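Local coordinates for protein lysine/ornithine decarboxylase (Vibrio vulnificus, PDB 2PLJ) that catalyses the decarboxylation of lysine and ornithine with a pyridoxal phosphate cofactor, releasing cadaverine and putrescine, at residues Lys209-Ser217 against Tyr225-Met236; Thr249-Pro257 against Phe270-Leu281. One frame throughout, in Å; residues are numbered along the deposited sequence.

Interaction 1. Residues Lys209-Ser217 against Tyr225-Met236; sequences KGLSFHVGS and YVEAIHTCRHVM. With P3T ((4-{[(4-aminobutyl)amino]methyl}-5-hydroxy-6-methylpyridin-3-yl)methyl dihydrogen phosphate), chain D.
Leu-211 of the strand and Cys-232 of the helix have their CA atoms 6.9 Å apart, and the axes of strand 209-212 and helix 225-236 approach to 9.5 Å at 147° between their N-to-C directions. This nearly antiparallel return is the strand-to-helix half of a beta-alpha-beta unit in the beta/alpha barrel. Leu-211, Phe-213 and Val-215 turn toward the helix, whereas His-214 and Ser-217 start out away from it.

Phe-213 lies at the middle of the contact, between Leu-211 and Val-215. Its CG stands between the backbone N and the carbonyl carbon (chi1 62°), and Ala-228 CB lies over the ring face, 3.4 Å from the Phe-213 ring centroid and 8° off the normal, a CH-pi contact over the centre. At the ring's edge sits Ile-229 CG1, and Cys-232 SG lies 3.8 Å from Phe-213 CD2, a sulfur-aromatic contact at the edge. Val-215 repeats the theme with partners exchanged: its CG2 rests on a face of the Tyr-225 ring, offset toward the rim and 3.4 Å from CZ. Nearer the start of segment 209-217, one branch of Leu-211, CD1, does the touching, meeting Val-235 CG1 at 3.7 Å with Cys-232 CB and Met-236 CG around it.

On the barrel side, the His-214 ring lies over the pyridine ring of P3T, while Ser-217 OG donates to phosphate oxygen OAC at 2.5 Å. The chemistry is therefore divided: methyl groups, sulfur and aromatic faces join strand and helix, while His-214 and Ser-217, on the loop that continues the strand, reach the bound cofactor-putrescine adduct.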
loop_
_atom_site.group_PDB
_atom_site.type_symbol
_atom_site.label_atom_id
_atom_site.label_comp_id
_atom_site.label_asym_id
_atom_site.label_seq_id
_atom_site.Cartn_x
_atom_site.Cartn_y
_atom_site.Cartn_z
ATOM N N LYS A 209 -17.889 -30.476 2.459
ATOM C CA LYS A 209 -16.723 -31.066 3.125
ATOM C C LYS A 209 -16.811 -30.834 4.638
ATOM O O LYS A 209 -16.500 -31.715 5.423
ATOM C CB LYS A 209 -15.432 -30.445 2.591
ATOM C CG LYS A 209 -14.180 -31.136 3.109
ATOM C CD LYS A 209 -12.909 -30.536 2.511
ATOM C CE LYS A 209 -11.664 -31.286 3.006
ATOM N NZ LYS A 209 -11.568 -32.628 2.343
ATOM N N GLY A 210 -17.273 -29.655 5.046
ATOM C CA GLY A 210 -17.338 -29.372 6.474
ATOM C C GLY A 210 -17.518 -27.889 6.744
ATOM O O GLY A 210 -18.112 -27.175 5.923
ATOM N N LEU A 211 -16.989 -27.451 7.892
ATOM C CA LEU A 211 -17.134 -26.072 8.373
ATOM C C LEU A 211 -15.772 -25.407 8.539
ATOM O O LEU A 211 -14.755 -26.082 8.745
ATOM C CB LEU A 211 -17.857 -26.036 9.725
ATOM C CG LEU A 211 -19.210 -26.747 9.833
ATOM C CD1 LEU A 211 -19.786 -26.589 11.268
ATOM C CD2 LEU A 211 -20.177 -26.184 8.826
ATOM N N SER A 212 -15.758 -24.077 8.468
ATOM C CA SER A 212 -14.525 -23.335 8.730
ATOM C C SER A 212 -14.847 -22.056 9.463
ATOM O O SER A 212 -15.998 -21.591 9.463
ATOM C CB SER A 212 -13.782 -23.022 7.429
ATOM O OG SER A 212 -14.437 -21.996 6.704
ATOM N N PHE A 213 -13.831 -21.475 10.088
ATOM C CA PHE A 213 -13.984 -20.143 10.628
ATOM C C PHE A 213 -12.607 -19.501 10.691
ATOM O O PHE A 213 -11.585 -20.205 10.575
ATOM C CB PHE A 213 -14.632 -20.179 12.020
ATOM C CG PHE A 213 -13.811 -20.926 13.061
ATOM C CD1 PHE A 213 -12.680 -20.312 13.656
ATOM C CD2 PHE A 213 -14.165 -22.230 13.438
ATOM C CE1 PHE A 213 -11.915 -21.014 14.621
ATOM C CE2 PHE A 213 -13.421 -22.942 14.382
ATOM C CZ PHE A 213 -12.311 -22.343 15.001
ATOM N N HIS A 214 -12.582 -18.192 10.927
ATOM C CA HIS A 214 -11.290 -17.483 11.116
ATOM C C HIS A 214 -11.561 -16.426 12.154
ATOM O O HIS A 214 -12.384 -15.520 11.924
ATOM C CB HIS A 214 -10.773 -16.873 9.806
ATOM C CG HIS A 214 -9.423 -16.234 9.951
ATOM N ND1 HIS A 214 -9.229 -14.873 9.951
ATOM C CD2 HIS A 214 -8.200 -16.789 10.096
ATOM C CE1 HIS A 214 -7.938 -14.609 10.092
ATOM N NE2 HIS A 214 -7.289 -15.759 10.176
ATOM N N VAL A 215 -10.964 -16.593 13.331
ATOM C CA VAL A 215 -11.277 -15.701 14.463
ATOM C C VAL A 215 -10.639 -14.312 14.352
ATOM O O VAL A 215 -10.956 -13.397 15.140
ATOM C CB VAL A 215 -11.000 -16.365 15.844
ATOM C CG1 VAL A 215 -11.901 -17.614 16.040
ATOM C CG2 VAL A 215 -9.565 -16.728 16.038
ATOM N N GLY A 216 -9.738 -14.164 13.390
ATOM C CA GLY A 216 -9.042 -12.875 13.195
ATOM C C GLY A 216 -7.528 -12.974 13.372
ATOM O O GLY A 216 -7.004 -13.847 14.079
ATOM N N SER A 217 -6.808 -12.060 12.740
ATOM C CA SER A 217 -5.343 -12.154 12.759
ATOM C C SER A 217 -4.761 -11.626 14.095
ATOM O O SER A 217 -5.359 -10.722 14.740
ATOM C CB SER A 217 -4.755 -11.442 11.523
ATOM O OG SER A 217 -3.379 -11.784 11.326
ATOM N N TYR A 225 -11.042 -19.343 19.728
ATOM C CA TYR A 225 -11.032 -20.644 19.048
ATOM C C TYR A 225 -11.938 -21.659 19.728
ATOM O O TYR A 225 -12.716 -22.374 19.069
ATOM C CB TYR A 225 -9.617 -21.209 18.953
ATOM C CG TYR A 225 -8.681 -20.371 18.093
ATOM C CD1 TYR A 225 -8.510 -20.638 16.726
ATOM C CD2 TYR A 225 -7.969 -19.304 18.656
ATOM C CE1 TYR A 225 -7.630 -19.852 15.907
ATOM C CE2 TYR A 225 -7.094 -18.504 17.863
ATOM C CZ TYR A 225 -6.918 -18.800 16.511
ATOM O OH TYR A 225 -6.079 -18.024 15.775
ATOM N N VAL A 226 -11.812 -21.741 21.046
ATOM C CA VAL A 226 -12.607 -22.697 21.822
ATOM C C VAL A 226 -14.113 -22.501 21.575
ATOM O O VAL A 226 -14.814 -23.464 21.277
ATOM C CB VAL A 226 -12.280 -22.572 23.332
ATOM C CG1 VAL A 226 -13.154 -23.513 24.153
ATOM C CG2 VAL A 226 -10.782 -22.861 23.561
ATOM N N GLU A 227 -14.597 -21.263 21.686
ATOM C CA GLU A 227 -16.028 -20.987 21.518
ATOM C C GLU A 227 -16.491 -21.333 20.109
ATOM O O GLU A 227 -17.588 -21.888 19.940
ATOM C CB GLU A 227 -16.383 -19.527 21.818
ATOM C CG GLU A 227 -16.160 -19.048 23.260
ATOM C CD GLU A 227 -16.835 -17.698 23.542
ATOM O OE1 GLU A 227 -16.968 -16.877 22.594
ATOM O OE2 GLU A 227 -17.219 -17.450 24.706
ATOM N N ALA A 228 -15.661 -20.992 19.117
ATOM C CA ALA A 228 -15.935 -21.317 17.720
ATOM C C ALA A 228 -16.019 -22.824 17.511
ATOM O O ALA A 228 -16.921 -23.315 16.834
ATOM C CB ALA A 228 -14.865 -20.688 16.786
ATOM N N ILE A 229 -15.088 -23.557 18.108
ATOM C CA ILE A 229 -15.045 -25.015 17.952
ATOM C C ILE A 229 -16.310 -25.675 18.544
ATOM O O ILE A 229 -16.959 -26.529 17.894
ATOM C CB ILE A 229 -13.748 -25.608 18.542
ATOM C CG1 ILE A 229 -12.529 -25.162 17.689
ATOM C CG2 ILE A 229 -13.839 -27.142 18.619
ATOM C CD1 ILE A 229 -11.168 -25.322 18.380
ATOM N N HIS A 230 -16.691 -25.232 19.743
ATOM C CA HIS A 230 -17.932 -25.719 20.353
ATOM C C HIS A 230 -19.121 -25.436 19.433
ATOM O O HIS A 230 -19.929 -26.318 19.193
ATOM C CB HIS A 230 -18.200 -25.061 21.701
ATOM C CG HIS A 230 -17.232 -25.437 22.780
ATOM N ND1 HIS A 230 -16.656 -26.687 22.875
ATOM C CD2 HIS A 230 -16.790 -24.736 23.855
ATOM C CE1 HIS A 230 -15.874 -26.729 23.942
ATOM N NE2 HIS A 230 -15.938 -25.558 24.552
ATOM N N THR A 231 -19.199 -24.221 18.881
ATOM C CA THR A 231 -20.334 -23.884 18.019
ATOM C C THR A 231 -20.386 -24.742 16.756
ATOM O O THR A 231 -21.443 -25.297 16.418
ATOM C CB THR A 231 -20.385 -22.395 17.713
ATOM O OG1 THR A 231 -20.678 -21.713 18.941
ATOM C CG2 THR A 231 -21.512 -22.082 16.720
ATOM N N CYS A 232 -19.232 -24.901 16.111
ATOM C CA CYS A 232 -19.125 -25.776 14.953
ATOM C C CYS A 232 -19.524 -27.212 15.292
ATOM O O CYS A 232 -20.228 -27.856 14.504
ATOM C CB CYS A 232 -17.720 -25.710 14.352
ATOM S SG CYS A 232 -17.485 -24.099 13.583
ATOM N N ARG A 233 -19.073 -27.703 16.446
ATOM C CA ARG A 233 -19.425 -29.053 16.892
ATOM C C ARG A 233 -20.943 -29.215 17.016
ATOM O O ARG A 233 -21.500 -30.223 16.582
ATOM C CB ARG A 233 -18.745 -29.399 18.215
ATOM C CG ARG A 233 -19.083 -30.815 18.708
ATOM C CD ARG A 233 -18.207 -31.224 19.879
ATOM N NE ARG A 233 -18.171 -30.193 20.912
ATOM C CZ ARG A 233 -19.109 -30.041 21.852
ATOM N NH1 ARG A 233 -20.166 -30.851 21.898
ATOM N NH2 ARG A 233 -18.987 -29.078 22.753
ATOM N N HIS A 234 -21.594 -28.216 17.604
ATOM C CA HIS A 234 -23.049 -28.241 17.738
ATOM C C HIS A 234 -23.728 -28.179 16.369
ATOM O O HIS A 234 -24.734 -28.855 16.155
ATOM C CB HIS A 234 -23.531 -27.147 18.691
ATOM C CG HIS A 234 -23.053 -27.330 20.101
ATOM N ND1 HIS A 234 -23.146 -28.534 20.775
ATOM C CD2 HIS A 234 -22.486 -26.460 20.967
ATOM C CE1 HIS A 234 -22.635 -28.396 21.986
ATOM N NE2 HIS A 234 -22.217 -27.149 22.121
ATOM N N VAL A 235 -23.159 -27.411 15.434
ATOM C CA VAL A 235 -23.716 -27.354 14.086
ATOM C C VAL A 235 -23.602 -28.727 13.414
ATOM O O VAL A 235 -24.549 -29.177 12.769
ATOM C CB VAL A 235 -23.081 -26.239 13.224
ATOM C CG1 VAL A 235 -23.486 -26.385 11.766
ATOM C CG2 VAL A 235 -23.460 -24.847 13.781
ATOM N N MET A 236 -22.453 -29.392 13.574
ATOM C CA MET A 236 -22.268 -30.721 13.001
ATOM C C MET A 236 -23.282 -31.714 13.538
ATOM O O MET A 236 -23.802 -32.540 12.787
ATOM C CB MET A 236 -20.862 -31.227 13.263
ATOM C CG MET A 236 -19.860 -30.469 12.454
ATOM S SD MET A 236 -18.160 -30.822 12.939
ATOM C CE MET A 236 -17.297 -30.490 11.410
HETATM O OAE P3T D . -2.491 -16.757 10.521
HETATM P PAU P3T D . -2.895 -15.303 10.023
HETATM O OAF P3T D . -1.760 -14.717 9.056
HETATM O OAC P3T D . -3.253 -14.323 11.126
HETATM O OAP P3T D . -4.186 -15.370 9.049
HETATM C CAM P3T D . -4.081 -16.168 7.795
HETATM C CAS P3T D . -5.511 -16.241 7.240
HETATM C CAH P3T D . -6.060 -17.529 7.267
HETATM N NAO P3T D . -7.302 -17.728 6.825
HETATM C CAQ P3T D . -8.070 -16.736 6.388
HETATM C CAA P3T D . -9.515 -17.049 5.927
HETATM C CAR P3T D . -7.592 -15.409 6.366
HETATM O OAD P3T D . -8.388 -14.434 5.904
HETATM C CAT P3T D . -6.281 -15.142 6.816
HETATM C CAG P3T D . -5.766 -13.812 6.739
HETATM N NAN P3T D . -6.601 -12.782 6.735
HETATM C CAL P3T D . -6.235 -11.334 6.622
HETATM C CAK P3T D . -5.100 -10.924 7.576
HETATM C CAJ P3T D . -4.794 -9.427 7.257
HETATM C CAI P3T D . -3.666 -8.897 8.148
HETATM N NAB P3T D . -3.498 -7.429 8.018
#

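Interaction 2. Residues Thr249-Pro257 against Phe270-Leu281; sequences TLDIGGGFP and FCAPINEALSLL. With P3T ((4-{[(4-aminobutyl)amino]methyl}-5-hydroxy-6-methylpyridin-3-yl)methyl dihydrogen phosphate), chain D.
Pro-257 and Phe-270 form the tight end of this contact, in which the segment leaving strand 249-251 of the beta/alpha barrel packs on helix 267-278, the next helix of the beta-alpha-beta order. Pro-257 CD lies over a face of the Phe-270 ring, 3.7 Å from its centroid and 17° off the normal, a CH-pi contact displaced toward the rim. With CG anti to the backbone N (chi1 -169°), the Phe-270 ring is carried toward Pro-257, and the second torsion turns its face to Pro-257 CD. Phe-256 crosses Phe-270 at about a right angle, with CD1 3.9 Å from Phe-270 CE2, and Ile-274 CD1 meets the Phe-256 ring at its edge.

Toward the other end the fit is looser. Ile-252 CD1 reaches Ile-274 CG2 at 4.1 Å, and Leu-278 CD2 is shared by Ile-252 CG2 and Leu-250 CD2, each at 4.2 Å. The last aliphatic partner, Leu-281 CD1, reaches Leu-250 CD2 from the type I turn Leu-278 to Leu-281. The wide CA spacing, 9.2 Å between Leu-250 and Leu-278, agrees with contact through branch ends alone. The solvent side carries the exposed Glu-276 and Ser-279, whose OG donates to Glu-276 O.

The backbone of the glycine run faces P3T instead. Asp-251 OD1 accepts from Gly-253 N in an Asx turn that helps shape the bend into Gly-253, Gly-254 and Gly-255. Gly-254 CA lies 3.6 Å from P3T OAE. Gly-255 N donates to phosphate oxygen OAE at 2.9 Å, nearly straight at 168°.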
loop_
_atom_site.group_PDB
_atom_site.type_symbol
_atom_site.label_atom_id
_atom_site.label_comp_id
_atom_site.label_asym_id
_atom_site.label_seq_id
_atom_site.Cartn_x
_atom_site.Cartn_y
_atom_site.Cartn_z
ATOM N N THR A 249 -15.048 -32.472 8.112
ATOM C CA THR A 249 -13.888 -31.565 8.312
ATOM C C THR A 249 -14.258 -30.317 9.111
ATOM O O THR A 249 -15.333 -29.752 8.894
ATOM C CB THR A 249 -13.326 -31.131 6.938
ATOM O OG1 THR A 249 -13.091 -32.292 6.122
ATOM C CG2 THR A 249 -12.050 -30.287 7.062
ATOM N N LEU A 250 -13.361 -29.928 10.032
ATOM C CA LEU A 250 -13.386 -28.614 10.679
ATOM C C LEU A 250 -12.090 -27.916 10.357
ATOM O O LEU A 250 -11.011 -28.469 10.609
ATOM C CB LEU A 250 -13.520 -28.740 12.203
ATOM C CG LEU A 250 -13.587 -27.386 12.897
ATOM C CD1 LEU A 250 -14.779 -26.569 12.322
ATOM C CD2 LEU A 250 -13.710 -27.562 14.421
ATOM N N ASP A 251 -12.194 -26.701 9.826
ATOM C CA ASP A 251 -11.013 -25.887 9.506
ATOM C C ASP A 251 -11.040 -24.698 10.476
ATOM O O ASP A 251 -11.976 -23.891 10.413
ATOM C CB ASP A 251 -11.149 -25.440 8.041
ATOM C CG ASP A 251 -10.100 -24.426 7.603
ATOM O OD1 ASP A 251 -9.343 -23.878 8.442
ATOM O OD2 ASP A 251 -10.069 -24.192 6.370
ATOM N N ILE A 252 -10.057 -24.611 11.379
ATOM C CA ILE A 252 -10.067 -23.601 12.457
ATOM C C ILE A 252 -9.391 -22.258 12.100
ATOM O O ILE A 252 -9.196 -21.392 12.950
ATOM C CB ILE A 252 -9.490 -24.153 13.795
ATOM C CG1 ILE A 252 -7.992 -24.511 13.626
ATOM C CG2 ILE A 252 -10.322 -25.368 14.283
ATOM C CD1 ILE A 252 -7.265 -24.752 14.944
ATOM N N GLY A 253 -9.073 -22.117 10.823
ATOM C CA GLY A 253 -8.496 -20.891 10.264
ATOM C C GLY A 253 -7.108 -20.538 10.782
ATOM O O GLY A 253 -6.322 -21.428 11.193
ATOM N N GLY A 254 -6.793 -19.251 10.653
ATOM C CA GLY A 254 -5.482 -18.727 11.038
ATOM C C GLY A 254 -5.542 -17.949 12.338
ATOM O O GLY A 254 -6.425 -18.158 13.182
ATOM N N GLY A 255 -4.574 -17.049 12.498
ATOM C CA GLY A 255 -4.657 -16.049 13.588
ATOM C C GLY A 255 -3.752 -16.270 14.783
ATOM O O GLY A 255 -3.763 -15.482 15.724
ATOM N N PHE A 256 -2.966 -17.338 14.748
ATOM C CA PHE A 256 -2.041 -17.653 15.832
ATOM C C PHE A 256 -1.052 -16.509 15.907
ATOM O O PHE A 256 -0.565 -16.035 14.872
ATOM C CB PHE A 256 -1.324 -18.980 15.537
ATOM C CG PHE A 256 -2.281 -20.082 15.175
ATOM C CD1 PHE A 256 -3.057 -20.703 16.162
ATOM C CD2 PHE A 256 -2.498 -20.409 13.827
ATOM C CE1 PHE A 256 -3.982 -21.706 15.804
ATOM C CE2 PHE A 256 -3.419 -21.405 13.467
ATOM C CZ PHE A 256 -4.164 -22.055 14.467
ATOM N N PRO A 257 -0.813 -16.016 17.131
ATOM C CA PRO A 257 -0.043 -14.786 17.308
ATOM C C PRO A 257 1.468 -14.995 17.454
ATOM O O PRO A 257 1.934 -16.068 17.863
ATOM C CB PRO A 257 -0.634 -14.218 18.616
ATOM C CG PRO A 257 -0.865 -15.478 19.460
ATOM C CD PRO A 257 -1.367 -16.516 18.410
ATOM N N PHE A 270 -0.924 -21.537 24.203
ATOM C CA PHE A 270 -1.998 -20.994 23.375
ATOM C C PHE A 270 -2.893 -22.085 22.845
ATOM O O PHE A 270 -4.116 -21.970 22.948
ATOM C CB PHE A 270 -1.427 -20.181 22.211
ATOM C CG PHE A 270 -2.454 -19.385 21.479
ATOM C CD1 PHE A 270 -2.746 -18.071 21.880
ATOM C CD2 PHE A 270 -3.101 -19.924 20.359
ATOM C CE1 PHE A 270 -3.672 -17.297 21.187
ATOM C CE2 PHE A 270 -4.022 -19.172 19.640
ATOM C CZ PHE A 270 -4.310 -17.848 20.033
ATOM N N CYS A 271 -2.296 -23.163 22.332
ATOM C CA CYS A 271 -3.073 -24.217 21.657
ATOM C C CYS A 271 -3.691 -25.261 22.594
ATOM O O CYS A 271 -4.546 -26.025 22.160
ATOM C CB CYS A 271 -2.241 -24.892 20.572
ATOM S SG CYS A 271 -1.852 -23.733 19.214
ATOM N N ALA A 272 -3.197 -25.323 23.828
ATOM C CA ALA A 272 -3.707 -26.261 24.853
ATOM C C ALA A 272 -5.253 -26.299 24.920
ATOM O O ALA A 272 -5.847 -27.382 24.748
ATOM C CB ALA A 272 -3.061 -25.963 26.239
ATOM N N PRO A 273 -5.919 -25.136 25.166
ATOM C CA PRO A 273 -7.404 -25.150 25.217
ATOM C C PRO A 273 -8.046 -25.462 23.879
ATOM O O PRO A 273 -9.143 -26.021 23.841
ATOM C CB PRO A 273 -7.787 -23.727 25.670
ATOM C CG PRO A 273 -6.574 -22.905 25.568
ATOM C CD PRO A 273 -5.367 -23.800 25.469
ATOM N N ILE A 274 -7.354 -25.118 22.792
ATOM C CA ILE A 274 -7.807 -25.462 21.443
ATOM C C ILE A 274 -7.843 -26.991 21.291
ATOM O O ILE A 274 -8.885 -27.574 20.922
ATOM C CB ILE A 274 -6.895 -24.827 20.348
ATOM C CG1 ILE A 274 -6.821 -23.288 20.530
ATOM C CG2 ILE A 274 -7.426 -25.197 18.980
ATOM C CD1 ILE A 274 -6.020 -22.558 19.452
ATOM N N ASN A 275 -6.719 -27.641 21.590
ATOM C CA ASN A 275 -6.641 -29.094 21.562
ATOM C C ASN A 275 -7.741 -29.768 22.387
ATOM O O ASN A 275 -8.299 -30.785 21.975
ATOM C CB ASN A 275 -5.260 -29.566 22.043
ATOM C CG ASN A 275 -4.149 -29.204 21.054
ATOM O OD1 ASN A 275 -2.993 -28.977 21.448
ATOM N ND2 ASN A 275 -4.498 -29.146 19.771
ATOM N N GLU A 276 -8.045 -29.190 23.543
ATOM C CA GLU A 276 -9.097 -29.735 24.410
ATOM C C GLU A 276 -10.470 -29.648 23.766
ATOM O O GLU A 276 -11.232 -30.614 23.811
ATOM C CB GLU A 276 -9.095 -29.015 25.746
ATOM C CG GLU A 276 -7.844 -29.253 26.550
ATOM C CD GLU A 276 -7.801 -28.402 27.815
ATOM O OE1 GLU A 276 -8.835 -28.327 28.522
ATOM O OE2 GLU A 276 -6.732 -27.798 28.078
ATOM N N ALA A 277 -10.776 -28.494 23.172
ATOM C CA ALA A 277 -12.059 -28.303 22.476
ATOM C C ALA A 277 -12.196 -29.265 21.287
ATOM O O ALA A 277 -13.253 -29.852 21.061
ATOM C CB ALA A 277 -12.242 -26.853 22.055
ATOM N N LEU A 278 -11.092 -29.467 20.571
ATOM C CA LEU A 278 -11.083 -30.341 19.409
ATOM C C LEU A 278 -11.344 -31.785 19.769
ATOM O O LEU A 278 -11.972 -32.529 18.995
ATOM C CB LEU A 278 -9.723 -30.230 18.691
ATOM C CG LEU A 278 -9.471 -28.902 17.963
ATOM C CD1 LEU A 278 -8.057 -28.885 17.378
ATOM C CD2 LEU A 278 -10.500 -28.691 16.843
ATOM N N SER A 279 -10.856 -32.172 20.940
ATOM C CA SER A 279 -11.014 -33.533 21.461
ATOM C C SER A 279 -12.489 -33.934 21.644
ATOM O O SER A 279 -12.823 -35.130 21.738
ATOM C CB SER A 279 -10.226 -33.693 22.762
ATOM O OG SER A 279 -10.992 -33.299 23.886
ATOM N N LEU A 280 -13.377 -32.944 21.714
ATOM C CA LEU A 280 -14.806 -33.234 21.895
ATOM C C LEU A 280 -15.496 -33.593 20.583
ATOM O O LEU A 280 -16.629 -34.089 20.600
ATOM C CB LEU A 280 -15.526 -32.078 22.587
ATOM C CG LEU A 280 -15.047 -31.783 24.015
ATOM C CD1 LEU A 280 -15.731 -30.536 24.585
ATOM C CD2 LEU A 280 -15.264 -32.986 24.935
ATOM N N LEU A 281 -14.811 -33.341 19.456
ATOM C CA LEU A 281 -15.348 -33.674 18.131
ATOM C C LEU A 281 -15.452 -35.192 17.943
ATOM O O LEU A 281 -14.684 -35.939 18.553
ATOM C CB LEU A 281 -14.487 -33.074 17.007
ATOM C CG LEU A 281 -14.406 -31.543 16.878
ATOM C CD1 LEU A 281 -13.170 -31.161 16.066
ATOM C CD2 LEU A 281 -15.663 -30.951 16.256
HETATM O OAE P3T D . -2.491 -16.757 10.521
HETATM P PAU P3T D . -2.895 -15.303 10.023
HETATM O OAF P3T D . -1.760 -14.717 9.056
HETATM O OAC P3T D . -3.253 -14.323 11.126
HETATM O OAP P3T D . -4.186 -15.370 9.049
HETATM C CAM P3T D . -4.081 -16.168 7.795
HETATM C CAS P3T D . -5.511 -16.241 7.240
HETATM C CAH P3T D . -6.060 -17.529 7.267
HETATM N NAO P3T D . -7.302 -17.728 6.825
HETATM C CAQ P3T D . -8.070 -16.736 6.388
HETATM C CAA P3T D . -9.515 -17.049 5.927
HETATM C CAR P3T D . -7.592 -15.409 6.366
HETATM O OAD P3T D . -8.388 -14.434 5.904
HETATM C CAT P3T D . -6.281 -15.142 6.816
HETATM C CAG P3T D . -5.766 -13.812 6.739
HETATM N NAN P3T D . -6.601 -12.782 6.735
HETATM C CAL P3T D . -6.235 -11.334 6.622
HETATM C CAK P3T D . -5.100 -10.924 7.576
HETATM C CAJ P3T D . -4.794 -9.427 7.257
HETATM C CAI P3T D . -3.666 -8.897 8.148
HETATM N NAB P3T D . -3.498 -7.429 8.018
#

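In the fold
Interactions 1 and 2 are consecutive steps round the barrel: helix 223-241 leads into strand 249-251, which lies beside strand 207-212 in the parallel sheet, and the contact centres are about 9 Å apart. The sheet joins them directly, with Leu-211 O 2.8 Å from Asp-251 N. A second tie runs nearer the ligand, where Tyr-225 OH is hydrogen-bonded to Gly-254 O at 2.6 Å, and the Tyr-225 and Phe-256 rings meet with their planes only about 10° apart. Each contact sends a donor to the P3T phosphate, Ser-217 from the first and Gly-255 from the second. P3T is also hydrogen-bonded by the backbone N atoms of Gly-292 and Arg-293.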